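Local coordinates for protein peroxisomal acyl-CoA oxidase 1A (Solanum lycopersicum, PDB 2FON) that probably oxidises acyl-CoA thioesters in the first step of peroxisomal beta-oxidation, using bound FAD and passing the electrons on to molecular oxygen, at residues D290-L295 / N384-L389; E52-I57 / A105-R110; K59-D64 / T629-G634; E572-I577 / S613-N618. One frame throughout, in Å; residues are numbered along the deposited sequence.

Interactions 2 and 4 are mainly buried, whereas interactions 1 and 3 lie at the surface. None of the four has a hydrogen bond across it. Interactions 2 and 3 are neighbours, their centres about 11 Å apart; both use helix 48-62, and Val61 packs near Leu108 where they meet. Interaction 1 lies on the opposite side of the chain's centre from interaction 3, their centres about 43 Å apart. Chemistry follows place: apolar helix-to-helix packing in 2 and 4, an amide laid on a phenyl ring between two loops in 1, and a backbone CH over an imidazole in 3, which joins segments 565 residues apart.

Interaction 1: D290-L295 / N384-L389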
loop_
_atom_site.group_PDB
_atom_site.type_symbol
_atom_site.label_atom_id
_atom_site.label_comp_id
_atom_site.label_asym_id
_atom_site.label_seq_id
_atom_site.Cartn_x
_atom_site.Cartn_y
_atom_site.Cartn_z
ATOM N N ASP B 290 -29.489 1.887 -37.359
ATOM C CA ASP B 290 -28.358 1.182 -37.973
ATOM C C ASP B 290 -27.145 1.298 -37.027
ATOM O O ASP B 290 -27.117 0.632 -35.979
ATOM C CB ASP B 290 -28.051 1.772 -39.346
ATOM N N ILE B 291 -26.175 2.151 -37.378
ATOM C CA ILE B 291 -25.057 2.562 -36.490
ATOM C C ILE B 291 -24.789 1.657 -35.248
ATOM O O ILE B 291 -25.076 2.047 -34.110
ATOM C CB ILE B 291 -25.215 4.047 -36.080
ATOM N N PRO B 292 -24.234 0.441 -35.483
ATOM C CA PRO B 292 -23.934 -0.619 -34.499
ATOM C C PRO B 292 -23.476 -0.213 -33.079
ATOM O O PRO B 292 -22.513 0.561 -32.918
ATOM C CB PRO B 292 -22.826 -1.416 -35.195
ATOM C CG PRO B 292 -23.187 -1.324 -36.653
ATOM C CD PRO B 292 -23.868 0.010 -36.853
ATOM N N ARG B 293 -24.169 -0.780 -32.078
ATOM C CA ARG B 293 -23.772 -0.760 -30.654
ATOM C C ARG B 293 -22.311 -1.186 -30.411
ATOM O O ARG B 293 -21.754 -0.908 -29.349
ATOM C CB ARG B 293 -24.733 -1.628 -29.807
ATOM N N GLN B 294 -21.704 -1.848 -31.396
ATOM C CA GLN B 294 -20.284 -2.168 -31.362
ATOM C C GLN B 294 -19.394 -0.948 -31.537
ATOM O O GLN B 294 -18.249 -0.977 -31.094
ATOM C CB GLN B 294 -19.917 -3.194 -32.425
ATOM C CG GLN B 294 -20.270 -4.627 -32.085
ATOM C CD GLN B 294 -21.550 -5.075 -32.748
ATOM O OE1 GLN B 294 -22.493 -4.298 -32.900
ATOM N NE2 GLN B 294 -21.589 -6.334 -33.155
ATOM N N LEU B 295 -19.911 0.111 -32.175
ATOM C CA LEU B 295 -19.164 1.379 -32.360
ATOM C C LEU B 295 -18.530 1.879 -31.053
ATOM O O LEU B 295 -17.440 2.468 -31.053
ATOM C CB LEU B 295 -20.065 2.457 -32.976
ATOM N N ASN B 384 -17.240 -2.659 -40.717
ATOM C CA ASN B 384 -18.162 -3.528 -39.985
ATOM C C ASN B 384 -17.494 -4.868 -39.717
ATOM O O ASN B 384 -18.115 -5.930 -39.827
ATOM C CB ASN B 384 -19.481 -3.700 -40.743
ATOM C CG ASN B 384 -20.184 -2.390 -40.967
ATOM O OD1 ASN B 384 -19.829 -1.626 -41.872
ATOM N ND2 ASN B 384 -21.182 -2.106 -40.132
ATOM N N ASP B 385 -16.205 -4.781 -39.394
ATOM C CA ASP B 385 -15.361 -5.920 -39.083
ATOM C C ASP B 385 -15.393 -6.113 -37.572
ATOM O O ASP B 385 -15.013 -5.211 -36.805
ATOM C CB ASP B 385 -13.942 -5.633 -39.569
ATOM C CG ASP B 385 -12.972 -6.718 -39.214
ATOM O OD1 ASP B 385 -12.728 -6.953 -38.018
ATOM O OD2 ASP B 385 -12.422 -7.329 -40.143
ATOM N N PHE B 386 -15.860 -7.280 -37.134
ATOM C CA PHE B 386 -16.024 -7.515 -35.706
ATOM C C PHE B 386 -15.248 -8.725 -35.208
ATOM O O PHE B 386 -15.250 -9.027 -34.010
ATOM C CB PHE B 386 -17.507 -7.592 -35.346
ATOM C CG PHE B 386 -18.263 -6.314 -35.619
ATOM C CD1 PHE B 386 -19.488 -6.341 -36.286
ATOM C CD2 PHE B 386 -17.749 -5.080 -35.221
ATOM C CE1 PHE B 386 -20.199 -5.148 -36.548
ATOM C CE2 PHE B 386 -18.441 -3.886 -35.481
ATOM C CZ PHE B 386 -19.670 -3.919 -36.141
ATOM N N SER B 387 -14.535 -9.371 -36.122
ATOM C CA SER B 387 -13.701 -10.538 -35.815
ATOM C C SER B 387 -12.584 -10.311 -34.782
ATOM O O SER B 387 -11.979 -11.273 -34.322
ATOM C CB SER B 387 -13.067 -11.079 -37.114
ATOM O OG SER B 387 -11.802 -10.464 -37.374
ATOM N N THR B 388 -12.311 -9.061 -34.430
ATOM C CA THR B 388 -11.085 -8.687 -33.700
ATOM C C THR B 388 -11.395 -8.084 -32.301
ATOM O O THR B 388 -10.496 -7.814 -31.485
ATOM C CB THR B 388 -10.283 -7.678 -34.574
ATOM O OG1 THR B 388 -9.051 -7.320 -33.952
ATOM C CG2 THR B 388 -11.104 -6.421 -34.803
ATOM N N LEU B 389 -12.688 -7.893 -32.054
ATOM C CA LEU B 389 -13.205 -7.146 -30.931
ATOM C C LEU B 389 -13.058 -7.882 -29.595
ATOM O O LEU B 389 -12.562 -7.303 -28.657
ATOM C CB LEU B 389 -14.666 -6.808 -31.211
ATOM C CG LEU B 389 -15.237 -5.411 -30.992
ATOM C CD1 LEU B 389 -14.528 -4.414 -31.861
ATOM C CD2 LEU B 389 -16.713 -5.453 -31.354
#
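Gln294 and Phe386 are brought face to face by two torsions of the glutamine: CG lies beside the backbone N (chi1 -78°), and the chain then bends at chi2 (100°), which folds the amide back over the phenyl ring. The planes of amide and ring are 12° apart, a stack, with NE2 3.7 Å above the plane of the Phe386 ring and displaced toward its rim. CG of Gln294 adds a CH-pi contact over the same face, 4.0 Å from the Phe386 centroid. On the opposite face lies the carbonyl carbon of Asn384, so the ring is held between its own loop and the glutamine. Two flanking contacts widen the patch: Leu389 CD2 reaches Gln294 CG at 3.7 Å, and Pro292 CB approaches Phe386 CZ obliquely at 4.1 Å. Were Phe386 exchanged for an alanine, the Gln294 amide would probably lose the flat surface it lies on and be freer to turn, and Pro292 would lose an apolar neighbour. Each backbone curls locally: Leu295 N donates to Pro292 O at 2.7 Å, and Phe386 to Leu389 form a type I beta turn. Asp385 is salt-bridged to Arg380 of helix 347-380. The arrangement is an amide-aromatic stack between two surface loops, one leading from strand 284-288 into helix 297-328, the other linking the long helices 347-380 and 389-417 of the acyl-CoA oxidase C-alpha1 region.

Interaction 2: E52-I57 / A105-R110; sequences ELTDRI and ATMLRR
Leu53 meets Met107 first: its CD2 lies 3.3 Å from Met107 CG, and the two side chains cross at a slant. With CG anti to the backbone N (chi1 -172°), the torsion brings CD2 up against Met107, although CB itself points to the side of the second helix. Met107, bent at chi2 (48°), runs on past Leu53; its terminal methyl ends near Thr54, but the model is too tight there for the details of that approach to be trusted. The hydroxyl of Thr54 is bonded to Asp50 O, one turn back in its own helix. Arg56 plays no part in the apolar seam; it grips Glu52 side-on, NE and NH2 both donating to OE1, with NH2 2.9 Å from Glu52 OE1, while NH1 forms a salt bridge to Glu104 of the partner helix. Ile57 closes the row. Its CG2 lies 3.5 Å from Leu108 CA and 4.0 Å from Met107 CB, packing against the helix backbone itself. Leu108, 4.0 Å from Ile57 CG2 at its CB, also touches Leu60 and Val61 of helix 48-62 and Ala91 of helix 77-97. The segment axes approach to 9.7 Å at a signed crossing angle of -47°, with Met107 filling the space between them. This is apolar helix-on-helix packing inside the all-helical N-terminal region of the acyl-CoA oxidase fold.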
loop_
_atom_site.group_PDB
_atom_site.type_symbol
_atom_site.label_atom_id
_atom_site.label_comp_id
_atom_site.label_asym_id
_atom_site.label_seq_id
_atom_site.Cartn_x
_atom_site.Cartn_y
_atom_site.Cartn_z
ATOM N N GLU B 52 8.199 18.110 -27.549
ATOM C CA GLU B 52 8.072 19.536 -27.705
ATOM C C GLU B 52 6.868 20.089 -26.926
ATOM O O GLU B 52 6.950 21.151 -26.306
ATOM C CB GLU B 52 7.925 19.873 -29.196
ATOM C CG GLU B 52 8.305 21.307 -29.601
ATOM C CD GLU B 52 7.287 22.404 -29.198
ATOM O OE1 GLU B 52 6.060 22.140 -29.006
ATOM O OE2 GLU B 52 7.730 23.576 -29.096
ATOM N N LEU B 53 5.759 19.358 -26.976
ATOM C CA LEU B 53 4.496 19.792 -26.397
ATOM C C LEU B 53 4.495 19.544 -24.899
ATOM O O LEU B 53 4.101 20.412 -24.113
ATOM C CB LEU B 53 3.352 19.030 -27.058
ATOM C CG LEU B 53 1.901 19.417 -26.777
ATOM C CD1 LEU B 53 1.085 19.255 -28.055
ATOM C CD2 LEU B 53 1.263 18.571 -25.611
ATOM N N THR B 54 4.940 18.364 -24.487
ATOM C CA THR B 54 5.087 18.153 -23.075
ATOM C C THR B 54 6.028 19.219 -22.509
ATOM O O THR B 54 5.686 19.894 -21.525
ATOM C CB THR B 54 5.601 16.751 -22.746
ATOM O OG1 THR B 54 4.732 15.786 -23.339
ATOM C CG2 THR B 54 5.621 16.525 -21.246
ATOM N N ASP B 55 7.181 19.413 -23.138
ATOM C CA ASP B 55 8.169 20.284 -22.526
ATOM C C ASP B 55 7.718 21.732 -22.334
ATOM O O ASP B 55 8.043 22.371 -21.329
ATOM C CB ASP B 55 9.472 20.268 -23.316
ATOM C CG ASP B 55 10.602 20.927 -22.571
ATOM O OD1 ASP B 55 10.859 20.510 -21.416
ATOM O OD2 ASP B 55 11.233 21.854 -23.141
ATOM N N ARG B 56 6.979 22.250 -23.305
ATOM C CA ARG B 56 6.622 23.656 -23.288
ATOM C C ARG B 56 5.405 23.891 -22.363
ATOM O O ARG B 56 5.253 24.977 -21.809
ATOM C CB ARG B 56 6.395 24.148 -24.731
ATOM C CG ARG B 56 5.440 25.338 -24.928
ATOM C CD ARG B 56 5.360 25.752 -26.434
ATOM N NE ARG B 56 4.939 24.651 -27.320
ATOM C CZ ARG B 56 3.671 24.251 -27.488
ATOM N NH1 ARG B 56 2.655 24.863 -26.868
ATOM N NH2 ARG B 56 3.428 23.228 -28.295
ATOM N N ILE B 57 4.544 22.891 -22.203
ATOM C CA ILE B 57 3.358 23.103 -21.405
ATOM C C ILE B 57 3.693 22.866 -19.924
ATOM O O ILE B 57 3.288 23.606 -19.055
ATOM C CB ILE B 57 2.225 22.195 -21.843
ATOM C CG1 ILE B 57 1.876 22.457 -23.300
ATOM C CG2 ILE B 57 1.029 22.363 -20.908
ATOM C CD1 ILE B 57 1.196 23.755 -23.560
ATOM N N ALA B 105 -4.579 21.591 -23.983
ATOM C CA ALA B 105 -5.359 21.749 -22.778
ATOM C C ALA B 105 -5.359 20.497 -21.934
ATOM O O ALA B 105 -5.388 20.573 -20.689
ATOM C CB ALA B 105 -6.770 22.123 -23.119
ATOM N N THR B 106 -5.345 19.329 -22.562
ATOM C CA THR B 106 -5.235 18.107 -21.725
ATOM C C THR B 106 -3.910 18.115 -20.909
ATOM O O THR B 106 -3.912 17.958 -19.662
ATOM C CB THR B 106 -5.331 16.813 -22.564
ATOM O OG1 THR B 106 -6.349 16.971 -23.571
ATOM C CG2 THR B 106 -5.674 15.681 -21.711
ATOM N N MET B 107 -2.810 18.298 -21.638
ATOM C CA MET B 107 -1.510 18.491 -21.103
ATOM C C MET B 107 -1.579 19.550 -20.003
ATOM O O MET B 107 -1.140 19.299 -18.887
ATOM C CB MET B 107 -0.573 18.950 -22.236
ATOM C CG MET B 107 0.817 18.276 -22.323
ATOM S SD MET B 107 0.720 16.454 -22.203
ATOM C CE MET B 107 2.164 15.881 -23.108
ATOM N N LEU B 108 -2.118 20.734 -20.294
ATOM C CA LEU B 108 -2.080 21.802 -19.322
ATOM C C LEU B 108 -2.713 21.347 -18.021
ATOM O O LEU B 108 -2.141 21.518 -16.918
ATOM C CB LEU B 108 -2.741 23.068 -19.808
ATOM C CG LEU B 108 -2.469 24.199 -18.820
ATOM C CD1 LEU B 108 -2.124 25.529 -19.463
ATOM C CD2 LEU B 108 -3.604 24.351 -17.865
ATOM N N ARG B 109 -3.877 20.741 -18.112
ATOM C CA ARG B 109 -4.467 20.252 -16.869
ATOM C C ARG B 109 -3.616 19.171 -16.223
ATOM O O ARG B 109 -3.501 19.146 -14.995
ATOM C CB ARG B 109 -5.924 19.867 -17.030
ATOM C CG ARG B 109 -6.860 21.079 -17.008
ATOM C CD ARG B 109 -8.292 20.718 -17.325
ATOM N NE ARG B 109 -8.626 20.987 -18.726
ATOM C CZ ARG B 109 -8.842 20.037 -19.639
ATOM N NH1 ARG B 109 -8.729 18.758 -19.272
ATOM N NH2 ARG B 109 -9.149 20.369 -20.900
ATOM N N ARG B 110 -2.946 18.331 -17.016
ATOM C CA ARG B 110 -2.136 17.278 -16.393
ATOM C C ARG B 110 -1.156 17.930 -15.428
ATOM O O ARG B 110 -1.052 17.565 -14.286
ATOM C CB ARG B 110 -1.408 16.429 -17.439
ATOM C CG ARG B 110 -0.658 15.249 -16.863
ATOM C CD ARG B 110 0.262 14.493 -17.908
ATOM N NE ARG B 110 -0.414 13.847 -19.059
ATOM C CZ ARG B 110 -1.573 13.176 -19.004
ATOM N NH1 ARG B 110 -2.234 12.984 -17.832
ATOM N NH2 ARG B 110 -2.082 12.676 -20.131
#

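Interaction 3: K59-D64 / T629-G634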
loop_
_atom_site.group_PDB
_atom_site.type_symbol
_atom_site.label_atom_id
_atom_site.label_comp_id
_atom_site.label_asym_id
_atom_site.label_seq_id
_atom_site.Cartn_x
_atom_site.Cartn_y
_atom_site.Cartn_z
ATOM N N LYS B 59 6.645 23.492 -18.553
ATOM C CA LYS B 59 7.427 24.540 -17.958
ATOM C C LYS B 59 6.584 25.769 -17.794
ATOM O O LYS B 59 6.810 26.619 -16.917
ATOM C CB LYS B 59 8.667 24.804 -18.790
ATOM C CG LYS B 59 9.837 24.098 -18.160
ATOM C CD LYS B 59 10.888 23.708 -19.188
ATOM C CE LYS B 59 11.635 22.476 -18.664
ATOM N NZ LYS B 59 12.915 22.332 -19.410
ATOM N N LEU B 60 5.565 25.816 -18.616
ATOM C CA LEU B 60 4.668 26.909 -18.572
ATOM C C LEU B 60 3.682 26.771 -17.398
ATOM O O LEU B 60 3.217 27.759 -16.854
ATOM C CB LEU B 60 3.957 26.938 -19.894
ATOM C CG LEU B 60 2.963 28.041 -20.024
ATOM C CD1 LEU B 60 3.124 28.614 -21.438
ATOM C CD2 LEU B 60 1.505 27.513 -19.646
ATOM N N VAL B 61 3.346 25.546 -17.023
ATOM C CA VAL B 61 2.569 25.344 -15.816
ATOM C C VAL B 61 3.444 25.660 -14.597
ATOM O O VAL B 61 3.043 26.438 -13.701
ATOM C CB VAL B 61 1.914 23.953 -15.744
ATOM C CG1 VAL B 61 1.173 23.829 -14.471
ATOM C CG2 VAL B 61 0.887 23.853 -16.824
ATOM N N ALA B 62 4.657 25.110 -14.634
ATOM C CA ALA B 62 5.651 25.142 -13.569
ATOM C C ALA B 62 6.108 26.533 -13.187
ATOM O O ALA B 62 6.430 26.795 -12.040
ATOM C CB ALA B 62 6.838 24.301 -13.966
ATOM N N SER B 63 6.173 27.451 -14.123
ATOM C CA SER B 63 6.792 28.691 -13.732
ATOM C C SER B 63 5.755 29.775 -13.619
ATOM O O SER B 63 6.035 30.929 -13.970
ATOM C CB SER B 63 7.887 29.064 -14.728
ATOM O OG SER B 63 7.253 29.435 -15.923
ATOM N N ASP B 64 4.565 29.404 -13.154
ATOM C CA ASP B 64 3.488 30.335 -13.009
ATOM C C ASP B 64 2.913 30.306 -11.626
ATOM O O ASP B 64 2.189 29.335 -11.238
ATOM C CB ASP B 64 2.367 30.097 -14.013
ATOM C CG ASP B 64 1.226 31.207 -13.936
ATOM O OD1 ASP B 64 1.083 31.933 -12.881
ATOM O OD2 ASP B 64 0.455 31.332 -14.933
ATOM N N THR B 629 9.509 18.452 -13.917
ATOM C CA THR B 629 9.968 19.573 -13.148
ATOM C C THR B 629 9.794 19.253 -11.668
ATOM O O THR B 629 9.025 18.392 -11.277
ATOM C CB THR B 629 9.123 20.811 -13.433
ATOM O OG1 THR B 629 7.776 20.600 -12.914
ATOM C CG2 THR B 629 9.119 21.163 -14.916
ATOM N N ASP B 630 10.500 19.993 -10.830
ATOM C CA ASP B 630 10.296 19.956 -9.402
ATOM C C ASP B 630 8.844 20.332 -9.016
ATOM O O ASP B 630 8.278 19.746 -8.109
ATOM C CB ASP B 630 11.323 20.867 -8.732
ATOM C CG ASP B 630 12.694 20.205 -8.624
ATOM O OD1 ASP B 630 12.874 19.054 -9.106
ATOM O OD2 ASP B 630 13.628 20.828 -8.074
ATOM N N HIS B 631 8.246 21.292 -9.704
ATOM C CA HIS B 631 6.920 21.652 -9.416
ATOM C C HIS B 631 6.025 20.395 -9.580
ATOM O O HIS B 631 5.155 20.107 -8.746
ATOM C CB HIS B 631 6.487 22.752 -10.351
ATOM C CG HIS B 631 5.047 23.098 -10.231
ATOM N ND1 HIS B 631 4.054 22.389 -10.880
ATOM C CD2 HIS B 631 4.420 24.078 -9.537
ATOM C CE1 HIS B 631 2.876 22.921 -10.583
ATOM N NE2 HIS B 631 3.070 23.940 -9.767
ATOM N N TYR B 632 6.267 19.622 -10.631
ATOM C CA TYR B 632 5.363 18.570 -10.958
ATOM C C TYR B 632 5.611 17.451 -10.037
ATOM O O TYR B 632 4.671 16.831 -9.537
ATOM C CB TYR B 632 5.524 18.125 -12.377
ATOM C CG TYR B 632 4.540 17.058 -12.784
ATOM C CD1 TYR B 632 3.157 17.206 -12.574
ATOM C CD2 TYR B 632 4.987 15.875 -13.348
ATOM C CE1 TYR B 632 2.294 16.241 -12.934
ATOM C CE2 TYR B 632 4.109 14.895 -13.688
ATOM C CZ TYR B 632 2.790 15.073 -13.468
ATOM O OH TYR B 632 1.977 14.067 -13.873
ATOM N N LEU B 633 6.870 17.190 -9.763
ATOM C CA LEU B 633 7.223 16.124 -8.853
ATOM C C LEU B 633 6.861 16.338 -7.354
ATOM O O LEU B 633 6.540 15.348 -6.673
ATOM C CB LEU B 633 8.684 15.818 -9.036
ATOM C CG LEU B 633 9.052 14.341 -9.175
ATOM C CD1 LEU B 633 8.074 13.482 -10.041
ATOM C CD2 LEU B 633 10.412 14.367 -9.779
ATOM N N GLY B 634 6.901 17.607 -6.872
ATOM C CA GLY B 634 6.683 18.053 -5.460
ATOM C C GLY B 634 7.218 17.110 -4.378
ATOM O O GLY B 634 6.467 16.670 -3.492
#
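Ala62 carries the apolar part of the contact: its CB touches His631 CB at 3.9 Å and sits 4.0 Å from both Thr629 OG1 and Thr629 CG2. Lys59 CG and Val61 CG1 give looser contacts at the margins, to Thr629 CG2 and to the His631 ring, the latter met obliquely. The aromatic part is a CH-pi contact. His631 places CG anti to its backbone N (chi1 173°), which turns one ring face toward the first helix, and Ala62 CA lies over that face, 4.2 Å from the His631 centroid and offset toward the rim. The ring has a second anchor, since its NE2 is hydrogen-bonded to Phe67 O. No hydrogen bond crosses between the two segments; two side-chain bonds within them shape the helix ends. Thr629 OG1 accepts from Tyr632 N at 2.9 Å, an N-cap bond made possible by the hydroxyl's position between backbone N and carbonyl carbon (chi1 68°); the same threonine therefore caps a helix and presents its methyl to Ala62. At the end of the other helix, Lys59 O is gripped by Ser63 N and Ser63 OG, both at 3.0 Å and from opposite faces of its plane. Tyr632 packs on Leu313 of helix 297-328. The contact sets the C-terminal end of helix 48-62 against the N-terminus of the short, threonine-capped helix 630-633, joining the N-terminal and C-terminal helical regions of the acyl-CoA oxidase.

Interaction 4: E572-I577 / S613-N618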
loop_
_atom_site.group_PDB
_atom_site.type_symbol
_atom_site.label_atom_id
_atom_site.label_comp_id
_atom_site.label_asym_id
_atom_site.label_seq_id
_atom_site.Cartn_x
_atom_site.Cartn_y
_atom_site.Cartn_z
ATOM N N GLU B 572 17.106 -2.287 -23.915
ATOM C CA GLU B 572 17.274 -3.736 -23.807
ATOM C C GLU B 572 17.534 -4.198 -22.384
ATOM O O GLU B 572 16.910 -5.137 -21.901
ATOM C CB GLU B 572 18.379 -4.208 -24.705
ATOM C CG GLU B 572 17.846 -4.672 -26.018
ATOM C CD GLU B 572 18.718 -4.233 -27.202
ATOM O OE1 GLU B 572 19.928 -4.622 -27.250
ATOM O OE2 GLU B 572 18.186 -3.512 -28.089
ATOM N N VAL B 573 18.455 -3.531 -21.711
ATOM C CA VAL B 573 18.686 -3.813 -20.325
ATOM C C VAL B 573 17.327 -3.763 -19.565
ATOM O O VAL B 573 17.016 -4.654 -18.729
ATOM C CB VAL B 573 19.699 -2.810 -19.739
ATOM C CG1 VAL B 573 19.647 -2.815 -18.243
ATOM C CG2 VAL B 573 21.079 -3.105 -20.188
ATOM N N LEU B 574 16.505 -2.743 -19.863
ATOM C CA LEU B 574 15.232 -2.605 -19.155
ATOM C C LEU B 574 14.284 -3.739 -19.496
ATOM O O LEU B 574 13.554 -4.242 -18.661
ATOM C CB LEU B 574 14.611 -1.231 -19.374
ATOM C CG LEU B 574 15.299 -0.139 -18.536
ATOM C CD1 LEU B 574 14.782 1.264 -18.847
ATOM C CD2 LEU B 574 15.198 -0.446 -17.067
ATOM N N CYS B 575 14.352 -4.190 -20.728
ATOM C CA CYS B 575 13.523 -5.303 -21.153
ATOM C C CYS B 575 13.782 -6.556 -20.346
ATOM O O CYS B 575 12.845 -7.212 -19.872
ATOM C CB CYS B 575 13.761 -5.642 -22.615
ATOM S SG CYS B 575 12.410 -6.664 -23.103
ATOM N N GLY B 576 15.072 -6.858 -20.207
ATOM C CA GLY B 576 15.533 -8.074 -19.595
ATOM C C GLY B 576 15.100 -8.072 -18.170
ATOM O O GLY B 576 14.614 -9.089 -17.660
ATOM N N ILE B 577 15.219 -6.901 -17.549
ATOM C CA ILE B 577 14.977 -6.789 -16.146
ATOM C C ILE B 577 13.531 -7.028 -15.920
ATOM O O ILE B 577 13.136 -7.736 -14.992
ATOM C CB ILE B 577 15.379 -5.434 -15.610
ATOM C CG1 ILE B 577 16.899 -5.356 -15.440
ATOM C CG2 ILE B 577 14.675 -5.143 -14.253
ATOM C CD1 ILE B 577 17.346 -4.055 -14.801
ATOM N N SER B 613 23.575 -4.746 -12.066
ATOM C CA SER B 613 24.912 -4.125 -12.040
ATOM C C SER B 613 25.181 -3.202 -13.214
ATOM O O SER B 613 25.882 -2.221 -13.059
ATOM C CB SER B 613 26.016 -5.172 -12.006
ATOM O OG SER B 613 26.034 -5.800 -10.747
ATOM N N GLN B 614 24.644 -3.531 -14.391
ATOM C CA GLN B 614 24.806 -2.642 -15.534
ATOM C C GLN B 614 23.818 -1.485 -15.481
ATOM O O GLN B 614 24.184 -0.363 -15.773
ATOM C CB GLN B 614 24.788 -3.366 -16.890
ATOM C CG GLN B 614 24.282 -4.805 -16.881
ATOM C CD GLN B 614 24.731 -5.617 -18.133
ATOM O OE1 GLN B 614 24.411 -5.269 -19.303
ATOM N NE2 GLN B 614 25.452 -6.707 -17.882
ATOM N N LEU B 615 22.578 -1.723 -15.088
ATOM C CA LEU B 615 21.663 -0.607 -14.957
ATOM C C LEU B 615 22.273 0.431 -14.033
ATOM O O LEU B 615 22.396 1.570 -14.452
ATOM C CB LEU B 615 20.269 -1.020 -14.464
ATOM C CG LEU B 615 19.208 0.071 -14.706
ATOM C CD1 LEU B 615 18.949 0.293 -16.159
ATOM C CD2 LEU B 615 17.910 -0.286 -14.125
ATOM N N ARG B 616 22.678 0.024 -12.819
ATOM C CA ARG B 616 23.307 0.897 -11.812
ATOM C C ARG B 616 23.902 2.236 -12.288
ATOM O O ARG B 616 23.465 3.305 -11.853
ATOM C CB ARG B 616 24.352 0.154 -10.968
ATOM C CG ARG B 616 25.095 1.060 -10.024
ATOM C CD ARG B 616 24.138 1.859 -9.154
ATOM N NE ARG B 616 24.821 2.732 -8.196
ATOM C CZ ARG B 616 25.033 4.051 -8.324
ATOM N NH1 ARG B 616 24.619 4.705 -9.397
ATOM N NH2 ARG B 616 25.651 4.724 -7.353
ATOM N N PRO B 617 24.888 2.206 -13.163
ATOM C CA PRO B 617 25.404 3.511 -13.502
ATOM C C PRO B 617 24.393 4.408 -14.141
ATOM O O PRO B 617 24.595 5.575 -14.163
ATOM C CB PRO B 617 26.490 3.207 -14.545
ATOM C CG PRO B 617 26.856 1.749 -14.341
ATOM C CD PRO B 617 25.579 1.115 -13.868
ATOM N N ASN B 618 23.314 3.886 -14.679
ATOM C CA ASN B 618 22.400 4.715 -15.493
ATOM C C ASN B 618 21.085 5.126 -14.870
ATOM O O ASN B 618 20.386 5.992 -15.408
ATOM C CB ASN B 618 22.109 4.034 -16.859
ATOM C CG ASN B 618 23.366 3.776 -17.661
ATOM O OD1 ASN B 618 23.776 4.573 -18.526
ATOM N ND2 ASN B 618 24.007 2.668 -17.352
#
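Leu615 lays both its methyls against Val573, Leu574 and Ile577 on one face of helix 567-585. Its CD1 touches Val573 CG1 at 3.8 Å and Leu574 CD2 at 3.9 Å, while CD2 reaches Ile577 CD1, also at 3.9 Å. The leucine sets CG anti to the backbone N (chi1 -164°), sending the fork toward the neighbouring helix; Leu574 and Ile577 each cross it at about a right angle. At the more exposed margin the extended chain of Gln614 passes Val573 at a slant, with OE1 4.1 Å from Val573 CG2. Helix 347-380 extends the same apolar cluster: Phe354 touches Leu615, and Ala358 touches both Leu574 and Ile577. Replacing Leu615 by an alanine would probably open a gap among Val573, Leu574 and Ile577, the three that share its methyls. The next residue, Arg616, forms salt bridges with Glu29 and Asp345. The side chain of Ile577 is about 11 Å from that of the FAD-binding Arg352. With no hydrogen bond or salt bridge across the contact, its hold rests on shape and burial of aliphatic groups, and polar bonding is left to the residues around it.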